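Local coordinates for Anapc5 protein (Xenopus laevis, PDB 5BPZ) that is a subunit of the anaphase-promoting complex, the large ubiquitin ligase of the cell cycle, and probably serves in its structural scaffold, at residues Trp29-Tyr33 with His136-Tyr141; Ile35-Val39 with Phe109-Leu113; Met44-Ile50 with Cys84-Ser88. One frame throughout, in Å; residues are numbered along the deposited sequence.

Interaction 1 (Trp29-Tyr33 with His136-Tyr141); sequences WVTPY and HMILAY
Met137 sets its terminal methyl over one face of the Trp29 indole, in an all-helical domain where the lead-in to helix 32-46 rests against the side of helix 129-142. The methyl makes a CH-pi contact: Met137 CE sits 4.1 Å from the centroid of the six-membered ring of Trp29, only 10° off the ring normal. What brings it there is a side chain bent at both chi2 (-61°) and chi3 (110°), which brings CE round onto the ring face while the two side chains run at about a right angle to each other. Farther along the same ring, Trp29 CZ3 meets His136 CB at 3.7 Å; the imidazole lies beyond, so it is the methylene that does the touching. Ala140, one turn on from His136, brings its methyl to within 4.3 Å of Trp29 CE3. The indole is thus spread along one turn of the helix, with one face on a methyl and its benzo end leaning on His136 and Ala140.

Val30 fills the next position. Its CG2 branch stands beside the backbone N, anti to the carbonyl carbon, and faces the helix. CG2 meets Met137 SD at 3.9 Å, so the thioether serves both residues of the lead-in: sulfur for Val30, methyl for Trp29. Leu152 of helix 146-164 also touches Val30, which therefore lies between two helices. The chain then turns away through Thr31, the N-cap residue of helix 32-46, whose OG1 is hydrogen-bonded to Asp70 OD2.

Apart from the CH-pi contact, only apolar packing joins the two segments. Its tightest point at Val30 is methyl against methyl, with Val30 CG2 3.7 Å from Ala140 CB.

Interaction 2 (Ile35-Val39 with Phe109-Leu113); sequences ISVLV and FFDDL
Phe109 drives its ring end-on at the backbone of helix 32-46, with Leu38 and Val39 receiving it. This is helix-helix packing in the hydrophobic core of the all-helical domain, centred about 6 Å from the chain's centre. Segments 35-39 and 109-113 run broadly the same way, 44° apart, and their axes come no closer than 11.6 Å; aromatic and aliphatic side chains bridge that separation. The tight part is at the end of the Phe109 ring. Phe109 CZ lies 3.5 Å from Val39 N, an atom already bonded to Ile35 O in the helix, and Val39 CG2 approaches over the ring face in a CH-pi contact, 4.0 Å from the centroid. Leu38 CB comes instead at the edge, near the ring plane, 3.7 Å from Phe109 CZ. The ring gets there because its CG is anti to the backbone N (chi1 167°), which sends it straight across between the helices. Arg94 of helix 85-99 touches both Phe109 and Val39, adding a third helix there.

Leu38 spreads its two methyls beyond this point: CD1 touches Phe110 CE1, and CD2 meets Leu113 CD2 at 3.8 Å. Toward Ile35 the fit is looser. Its CG1 still reaches Phe110 CZ at 3.9 Å, but its CG2 stays 4.4 Å from Phe109 CE2. Shortening Phe109 to an alanine would probably open a gap between the helices, leaving Val39 CG2 without its ring face and Leu38 CB without its edge partner.

On the far side of helix 103-114 the character changes: Asp111 and Asp112 face solvent and take no part. Carbon meets carbon almost everywhere in the contact, all six touching residues are buried, and the fit therefore depends on shape and the exclusion of water rather than on directional bonds.

Interaction 3 (Met44-Ile50 with Cys84-Ser88); sequences MSKNTKI and CPNVS
Asn47 turns its side-chain amide toward Val87 and Asn86, just past the end of helix 32-46. The closest approach is Asn47 ND2 to Val87 CG1, 3.4 Å, a nitrogen resting against a methyl. The two asparagine amides stand nearly perpendicular, 80° apart, and their nitrogens, Asn47 ND2 and Asn86 ND2, are 3.7 Å from each other. Both are donors, so they cannot bond directly; a water accepts from each of them instead, weakly in both cases, at 2.8 Å from Asn86 ND2 and 3.3 Å from Asn47 ND2. On the other side of Asn86, the extended chain of Lys49 passes with its CD 4.0 Å from Asn86 OD1, a packing contact made by a methylene and not by the ammonium group. Met44 adds a looser apolar touch, its CG 4.4 Å from Val87 CG2 and slightly farther from Cys84 SG.

A second shell sets the Asn47 amide. OD1 accepts from the backbone N of Lys49 at 3.0 Å, an Asx turn, with the donor lying above the carbonyl plane and not on a lone pair. Asn47 chi1 (-165°) carries the amide across toward Val87, and the Asx-turn bond then probably holds its rotation, with ND2 facing Val87 and the water. Across the contact, Ser88 OG donates to Pro85 O within the first turn of helix 85-99.

Farther out, Lys55 of helix 52-67 also ties the turn, its NZ bonded to Ser45 O and weakly to Asn47 O, while Leu58 of the same helix touches both Met44 and Ile50. Val87 also packs on Val80 of helix 73-83. The contact thus joins the C-terminal end of helix 32-46 to the break between helices 73-83 and 85-99, with helix 52-67 flanking it.

In the fold
All three contacts draw on helix 32-46, which runs from interaction 1 through interaction 2 to interaction 3, and they nest along the chain, 3 inside 2 inside 1. Interactions 1 and 2, with centres about 10 Å apart, share one body of packing: Tyr141 stacks on Phe110, with Tyr141 CE1 3.6 Å from Phe110 CD2, and Met137 CB lies 3.9 Å from Leu38 CD1. Interaction 3 does not touch them; its centre is about 16 Å from that of interaction 2 and about 23 Å from that of interaction 1, across the chain's centre. A bound 1,2-ethanediol, probably from the crystallisation liquor, lies about 5 Å from the Val30 side chain.

Interaction 1 (Trp29-Tyr33 with His136-Tyr141)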
loop_
_atom_site.group_PDB
_atom_site.type_symbol
_atom_site.label_atom_id
_atom_site.label_comp_id
_atom_site.label_asym_id
_atom_site.label_seq_id
_atom_site.Cartn_x
_atom_site.Cartn_y
_atom_site.Cartn_z
ATOM N N TRP A 29 -0.524 -1.388 14.730
ATOM C CA TRP A 29 -0.376 -0.138 13.982
ATOM C C TRP A 29 -0.413 -0.355 12.459
ATOM O O TRP A 29 -0.912 0.505 11.731
ATOM C CB TRP A 29 0.888 0.626 14.424
ATOM C CG TRP A 29 1.001 2.032 13.900
ATOM C CD1 TRP A 29 -0.023 2.882 13.591
ATOM C CD2 TRP A 29 2.208 2.781 13.723
ATOM N NE1 TRP A 29 0.476 4.089 13.160
ATOM C CE2 TRP A 29 1.842 4.060 13.243
ATOM C CE3 TRP A 29 3.573 2.491 13.905
ATOM C CZ2 TRP A 29 2.789 5.047 12.943
ATOM C CZ3 TRP A 29 4.510 3.469 13.603
ATOM C CH2 TRP A 29 4.118 4.729 13.131
ATOM N N VAL A 30 0.101 -1.505 11.988
ATOM C CA VAL A 30 0.089 -1.886 10.575
ATOM C C VAL A 30 -1.320 -2.406 10.282
ATOM O O VAL A 30 -1.759 -3.362 10.918
ATOM C CB VAL A 30 1.177 -2.942 10.230
ATOM C CG1 VAL A 30 1.114 -3.336 8.755
ATOM C CG2 VAL A 30 2.572 -2.439 10.582
ATOM N N THR A 31 -2.035 -1.751 9.355
ATOM C CA THR A 31 -3.400 -2.129 8.977
ATOM C C THR A 31 -3.503 -2.369 7.455
ATOM O O THR A 31 -2.614 -1.918 6.728
ATOM C CB THR A 31 -4.402 -1.034 9.411
ATOM O OG1 THR A 31 -4.024 0.213 8.835
ATOM C CG2 THR A 31 -4.554 -0.912 10.927
ATOM N N PRO A 32 -4.593 -3.018 6.944
ATOM C CA PRO A 32 -4.735 -3.183 5.479
ATOM C C PRO A 32 -4.701 -1.869 4.676
ATOM O O PRO A 32 -4.231 -1.877 3.538
ATOM C CB PRO A 32 -6.072 -3.909 5.320
ATOM C CG PRO A 32 -6.374 -4.499 6.645
ATOM C CD PRO A 32 -5.733 -3.626 7.668
ATOM N N TYR A 33 -5.155 -0.739 5.266
ATOM C CA TYR A 33 -5.074 0.573 4.610
ATOM C C TYR A 33 -3.597 0.981 4.431
ATOM O O TYR A 33 -3.217 1.468 3.359
ATOM C CB TYR A 33 -5.823 1.661 5.414
ATOM C CG TYR A 33 -5.474 3.063 4.963
ATOM C CD1 TYR A 33 -5.993 3.587 3.781
ATOM C CD2 TYR A 33 -4.576 3.845 5.685
ATOM C CE1 TYR A 33 -5.638 4.856 3.337
ATOM C CE2 TYR A 33 -4.209 5.118 5.244
ATOM C CZ TYR A 33 -4.757 5.624 4.078
ATOM O OH TYR A 33 -4.406 6.872 3.631
ATOM N N HIS A 136 9.012 2.868 9.609
ATOM C CA HIS A 136 8.056 2.567 10.677
ATOM C C HIS A 136 7.082 1.445 10.334
ATOM O O HIS A 136 6.675 0.731 11.254
ATOM C CB HIS A 136 7.310 3.823 11.156
ATOM C CG HIS A 136 8.200 4.815 11.848
ATOM N ND1 HIS A 136 8.234 6.144 11.464
ATOM C CD2 HIS A 136 9.073 4.632 12.867
ATOM C CE1 HIS A 136 9.113 6.727 12.264
ATOM N NE2 HIS A 136 9.648 5.856 13.121
ATOM N N MET A 137 6.738 1.249 9.038
ATOM C CA MET A 137 5.856 0.140 8.637
ATOM C C MET A 137 6.602 -1.196 8.665
ATOM O O MET A 137 6.065 -2.163 9.203
ATOM C CB MET A 137 5.203 0.363 7.266
ATOM C CG MET A 137 4.032 1.337 7.293
ATOM S SD MET A 137 2.656 0.792 8.349
ATOM C CE MET A 137 2.813 2.005 9.716
ATOM N N ILE A 138 7.837 -1.247 8.087
ATOM C CA ILE A 138 8.674 -2.452 8.042
ATOM C C ILE A 138 9.108 -2.855 9.460
ATOM O O ILE A 138 9.130 -4.048 9.760
ATOM C CB ILE A 138 9.870 -2.344 7.026
ATOM C CG1 ILE A 138 9.408 -1.985 5.582
ATOM C CG2 ILE A 138 10.769 -3.605 7.023
ATOM C CD1 ILE A 138 8.555 -3.046 4.795
ATOM N N LEU A 139 9.422 -1.869 10.336
ATOM C CA LEU A 139 9.807 -2.146 11.725
ATOM C C LEU A 139 8.627 -2.710 12.513
ATOM O O LEU A 139 8.772 -3.775 13.110
ATOM C CB LEU A 139 10.375 -0.912 12.443
ATOM C CG LEU A 139 11.808 -0.481 12.118
ATOM C CD1 LEU A 139 12.114 0.858 12.763
ATOM C CD2 LEU A 139 12.835 -1.513 12.578
ATOM N N ALA A 140 7.452 -2.024 12.487
ATOM C CA ALA A 140 6.242 -2.478 13.189
ATOM C C ALA A 140 5.773 -3.832 12.665
ATOM O O ALA A 140 5.268 -4.637 13.454
ATOM C CB ALA A 140 5.132 -1.447 13.083
ATOM N N TYR A 141 5.996 -4.108 11.354
ATOM C CA TYR A 141 5.680 -5.395 10.734
ATOM C C TYR A 141 6.557 -6.499 11.314
ATOM O O TYR A 141 6.022 -7.536 11.686
ATOM C CB TYR A 141 5.822 -5.364 9.194
ATOM C CG TYR A 141 5.559 -6.711 8.540
ATOM C CD1 TYR A 141 4.263 -7.205 8.414
ATOM C CD2 TYR A 141 6.608 -7.501 8.077
ATOM C CE1 TYR A 141 4.017 -8.455 7.844
ATOM C CE2 TYR A 141 6.373 -8.748 7.496
ATOM C CZ TYR A 141 5.074 -9.217 7.375
ATOM O OH TYR A 141 4.827 -10.440 6.802
#

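Interaction 2 (Ile35-Val39 with Phe109-Leu113)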
loop_
_atom_site.group_PDB
_atom_site.type_symbol
_atom_site.label_atom_id
_atom_site.label_comp_id
_atom_site.label_asym_id
_atom_site.label_seq_id
_atom_site.Cartn_x
_atom_site.Cartn_y
_atom_site.Cartn_z
ATOM N N ILE A 35 -0.978 -0.980 4.310
ATOM C CA ILE A 35 -0.416 -1.921 3.324
ATOM C C ILE A 35 -0.711 -1.391 1.916
ATOM O O ILE A 35 0.177 -1.352 1.059
ATOM C CB ILE A 35 -0.984 -3.354 3.547
ATOM C CG1 ILE A 35 -0.418 -3.975 4.853
ATOM C CG2 ILE A 35 -0.706 -4.263 2.345
ATOM C CD1 ILE A 35 -1.192 -5.279 5.368
ATOM N N SER A 36 -1.949 -0.937 1.711
ATOM C CA SER A 36 -2.431 -0.363 0.456
ATOM C C SER A 36 -1.655 0.910 0.082
ATOM O O SER A 36 -1.362 1.141 -1.090
ATOM C CB SER A 36 -3.929 -0.111 0.560
ATOM O OG SER A 36 -4.588 -1.326 0.884
ATOM N N VAL A 37 -1.261 1.696 1.091
ATOM C CA VAL A 37 -0.443 2.901 0.912
ATOM C C VAL A 37 0.988 2.494 0.494
ATOM O O VAL A 37 1.558 3.104 -0.411
ATOM C CB VAL A 37 -0.489 3.832 2.146
ATOM C CG1 VAL A 37 0.495 4.990 1.999
ATOM C CG2 VAL A 37 -1.906 4.368 2.355
ATOM N N LEU A 38 1.524 1.420 1.101
ATOM C CA LEU A 38 2.833 0.866 0.745
ATOM C C LEU A 38 2.811 0.384 -0.703
ATOM O O LEU A 38 3.742 0.678 -1.440
ATOM C CB LEU A 38 3.246 -0.278 1.696
ATOM C CG LEU A 38 3.522 0.097 3.156
ATOM C CD1 LEU A 38 3.675 -1.149 4.005
ATOM C CD2 LEU A 38 4.777 1.001 3.295
ATOM N N VAL A 39 1.725 -0.313 -1.120
ATOM C CA VAL A 39 1.486 -0.802 -2.493
ATOM C C VAL A 39 1.478 0.424 -3.433
ATOM O O VAL A 39 2.124 0.398 -4.482
ATOM C CB VAL A 39 0.158 -1.615 -2.590
ATOM C CG1 VAL A 39 -0.287 -1.803 -4.039
ATOM C CG2 VAL A 39 0.278 -2.967 -1.881
ATOM N N PHE A 109 5.523 -9.451 -0.210
ATOM C CA PHE A 109 5.378 -8.029 -0.544
ATOM C C PHE A 109 6.269 -7.193 0.384
ATOM O O PHE A 109 6.946 -6.276 -0.083
ATOM C CB PHE A 109 3.908 -7.551 -0.477
ATOM C CG PHE A 109 3.773 -6.036 -0.496
ATOM C CD1 PHE A 109 4.037 -5.311 -1.654
ATOM C CD2 PHE A 109 3.457 -5.335 0.663
ATOM C CE1 PHE A 109 3.963 -3.915 -1.658
ATOM C CE2 PHE A 109 3.378 -3.937 0.656
ATOM C CZ PHE A 109 3.633 -3.237 -0.506
ATOM N N PHE A 110 6.253 -7.513 1.692
ATOM C CA PHE A 110 7.050 -6.836 2.714
ATOM C C PHE A 110 8.552 -7.021 2.498
ATOM O O PHE A 110 9.297 -6.053 2.662
ATOM C CB PHE A 110 6.616 -7.260 4.128
ATOM C CG PHE A 110 5.439 -6.466 4.649
ATOM C CD1 PHE A 110 5.622 -5.206 5.207
ATOM C CD2 PHE A 110 4.147 -6.971 4.569
ATOM C CE1 PHE A 110 4.532 -4.464 5.675
ATOM C CE2 PHE A 110 3.058 -6.235 5.047
ATOM C CZ PHE A 110 3.257 -4.985 5.591
ATOM N N ASP A 111 8.984 -8.244 2.097
ATOM C CA ASP A 111 10.388 -8.580 1.811
ATOM C C ASP A 111 10.890 -7.777 0.605
ATOM O O ASP A 111 11.929 -7.121 0.696
ATOM C CB ASP A 111 10.557 -10.096 1.536
ATOM C CG ASP A 111 10.322 -11.049 2.703
ATOM O OD1 ASP A 111 9.955 -10.574 3.801
ATOM O OD2 ASP A 111 10.472 -12.275 2.505
ATOM N N ASP A 112 10.134 -7.821 -0.515
ATOM C CA ASP A 112 10.442 -7.112 -1.761
ATOM C C ASP A 112 10.453 -5.593 -1.586
ATOM O O ASP A 112 11.303 -4.927 -2.173
ATOM C CB ASP A 112 9.465 -7.524 -2.882
ATOM C CG ASP A 112 9.617 -8.956 -3.382
ATOM O OD1 ASP A 112 10.635 -9.606 -3.046
ATOM O OD2 ASP A 112 8.721 -9.425 -4.117
ATOM N N LEU A 113 9.526 -5.055 -0.770
ATOM C CA LEU A 113 9.411 -3.623 -0.470
ATOM C C LEU A 113 10.624 -3.127 0.328
ATOM O O LEU A 113 11.102 -2.018 0.077
ATOM C CB LEU A 113 8.110 -3.347 0.297
ATOM C CG LEU A 113 7.728 -1.900 0.584
ATOM C CD1 LEU A 113 7.147 -1.210 -0.652
ATOM C CD2 LEU A 113 6.736 -1.838 1.695
#

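Interaction 3 (Met44-Ile50 with Cys84-Ser88)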
loop_
_atom_site.group_PDB
_atom_site.type_symbol
_atom_site.label_atom_id
_atom_site.label_comp_id
_atom_site.label_asym_id
_atom_site.label_seq_id
_atom_site.Cartn_x
_atom_site.Cartn_y
_atom_site.Cartn_z
ATOM N N MET A 44 4.011 3.688 -7.481
ATOM C CA MET A 44 4.390 5.028 -7.917
ATOM C C MET A 44 5.853 5.064 -8.367
ATOM O O MET A 44 6.148 5.670 -9.391
ATOM C CB MET A 44 4.144 6.059 -6.812
ATOM C CG MET A 44 2.735 6.590 -6.803
ATOM S SD MET A 44 2.356 7.467 -5.264
ATOM C CE MET A 44 3.119 9.069 -5.634
ATOM N N SER A 45 6.760 4.399 -7.622
ATOM C CA SER A 45 8.179 4.389 -7.963
ATOM C C SER A 45 8.479 3.591 -9.234
ATOM O O SER A 45 9.423 3.908 -9.935
ATOM C CB SER A 45 9.028 3.904 -6.788
ATOM O OG SER A 45 8.680 2.588 -6.396
ATOM N N LYS A 46 7.655 2.596 -9.541
ATOM C CA LYS A 46 7.802 1.699 -10.688
ATOM C C LYS A 46 7.171 2.230 -11.979
ATOM O O LYS A 46 7.492 1.716 -13.049
ATOM C CB LYS A 46 7.198 0.320 -10.348
ATOM C CG LYS A 46 8.016 -0.498 -9.351
ATOM C CD LYS A 46 7.168 -1.558 -8.641
ATOM C CE LYS A 46 7.166 -2.894 -9.346
ATOM N NZ LYS A 46 6.195 -3.844 -8.740
ATOM N N ASN A 47 6.244 3.201 -11.885
ATOM C CA ASN A 47 5.504 3.767 -13.024
ATOM C C ASN A 47 6.418 4.135 -14.211
ATOM O O ASN A 47 7.231 5.045 -14.114
ATOM C CB ASN A 47 4.666 4.969 -12.565
ATOM C CG ASN A 47 3.592 5.444 -13.522
ATOM O OD1 ASN A 47 3.550 5.092 -14.708
ATOM N ND2 ASN A 47 2.719 6.313 -13.021
ATOM N N THR A 48 6.292 3.397 -15.312
ATOM C CA THR A 48 7.104 3.597 -16.517
ATOM C C THR A 48 6.543 4.701 -17.447
ATOM O O THR A 48 7.173 5.024 -18.449
ATOM C CB THR A 48 7.227 2.266 -17.289
ATOM O OG1 THR A 48 5.922 1.869 -17.713
ATOM C CG2 THR A 48 7.885 1.147 -16.464
ATOM N N LYS A 49 5.365 5.259 -17.128
ATOM C CA LYS A 49 4.690 6.233 -17.991
ATOM C C LYS A 49 4.857 7.692 -17.568
ATOM O O LYS A 49 4.393 8.583 -18.285
ATOM C CB LYS A 49 3.207 5.870 -18.152
ATOM C CG LYS A 49 3.000 4.517 -18.838
ATOM C CD LYS A 49 1.538 4.224 -19.057
ATOM C CE LYS A 49 1.333 2.848 -19.637
ATOM N NZ LYS A 49 -0.109 2.521 -19.779
ATOM N N ILE A 50 5.556 7.949 -16.452
ATOM C CA ILE A 50 5.848 9.308 -15.988
ATOM C C ILE A 50 7.331 9.446 -15.654
ATOM O O ILE A 50 7.991 8.462 -15.303
ATOM C CB ILE A 50 4.916 9.823 -14.851
ATOM C CG1 ILE A 50 5.173 9.097 -13.521
ATOM C CG2 ILE A 50 3.418 9.784 -15.254
ATOM C CD1 ILE A 50 4.719 9.878 -12.331
ATOM N N CYS A 84 -3.069 9.975 -9.983
ATOM C CA CYS A 84 -2.259 8.971 -10.683
ATOM C C CYS A 84 -3.226 7.994 -11.404
ATOM O O CYS A 84 -3.424 6.877 -10.919
ATOM C CB CYS A 84 -1.350 8.227 -9.703
ATOM S SG CYS A 84 -0.416 9.278 -8.558
ATOM N N PRO A 85 -3.883 8.386 -12.520
ATOM C CA PRO A 85 -4.861 7.476 -13.157
ATOM C C PRO A 85 -4.324 6.110 -13.592
ATOM O O PRO A 85 -5.073 5.133 -13.550
ATOM C CB PRO A 85 -5.387 8.286 -14.343
ATOM C CG PRO A 85 -5.076 9.702 -14.017
ATOM C CD PRO A 85 -3.795 9.665 -13.255
ATOM N N ASN A 86 -3.025 6.038 -13.958
ATOM C CA ASN A 86 -2.335 4.810 -14.370
ATOM C C ASN A 86 -2.265 3.796 -13.217
ATOM O O ASN A 86 -2.861 2.715 -13.314
ATOM C CB ASN A 86 -0.897 5.102 -14.856
ATOM C CG ASN A 86 -0.714 6.239 -15.838
ATOM O OD1 ASN A 86 -1.248 6.231 -16.953
ATOM N ND2 ASN A 86 0.148 7.185 -15.488
ATOM N N VAL A 87 -1.580 4.175 -12.116
ATOM C CA VAL A 87 -1.281 3.314 -10.971
ATOM C C VAL A 87 -2.515 2.909 -10.148
ATOM O O VAL A 87 -2.421 1.903 -9.466
ATOM C CB VAL A 87 -0.133 3.834 -10.040
ATOM C CG1 VAL A 87 1.100 4.251 -10.830
ATOM C CG2 VAL A 87 -0.586 4.941 -9.110
ATOM N N SER A 88 -3.638 3.654 -10.190
ATOM C CA SER A 88 -4.847 3.305 -9.417
ATOM C C SER A 88 -5.282 1.844 -9.604
ATOM O O SER A 88 -5.500 1.142 -8.609
ATOM C CB SER A 88 -5.998 4.252 -9.736
ATOM O OG SER A 88 -6.341 4.182 -11.111
HETATM O O HOH W 1 0.015 8.232 -12.899
#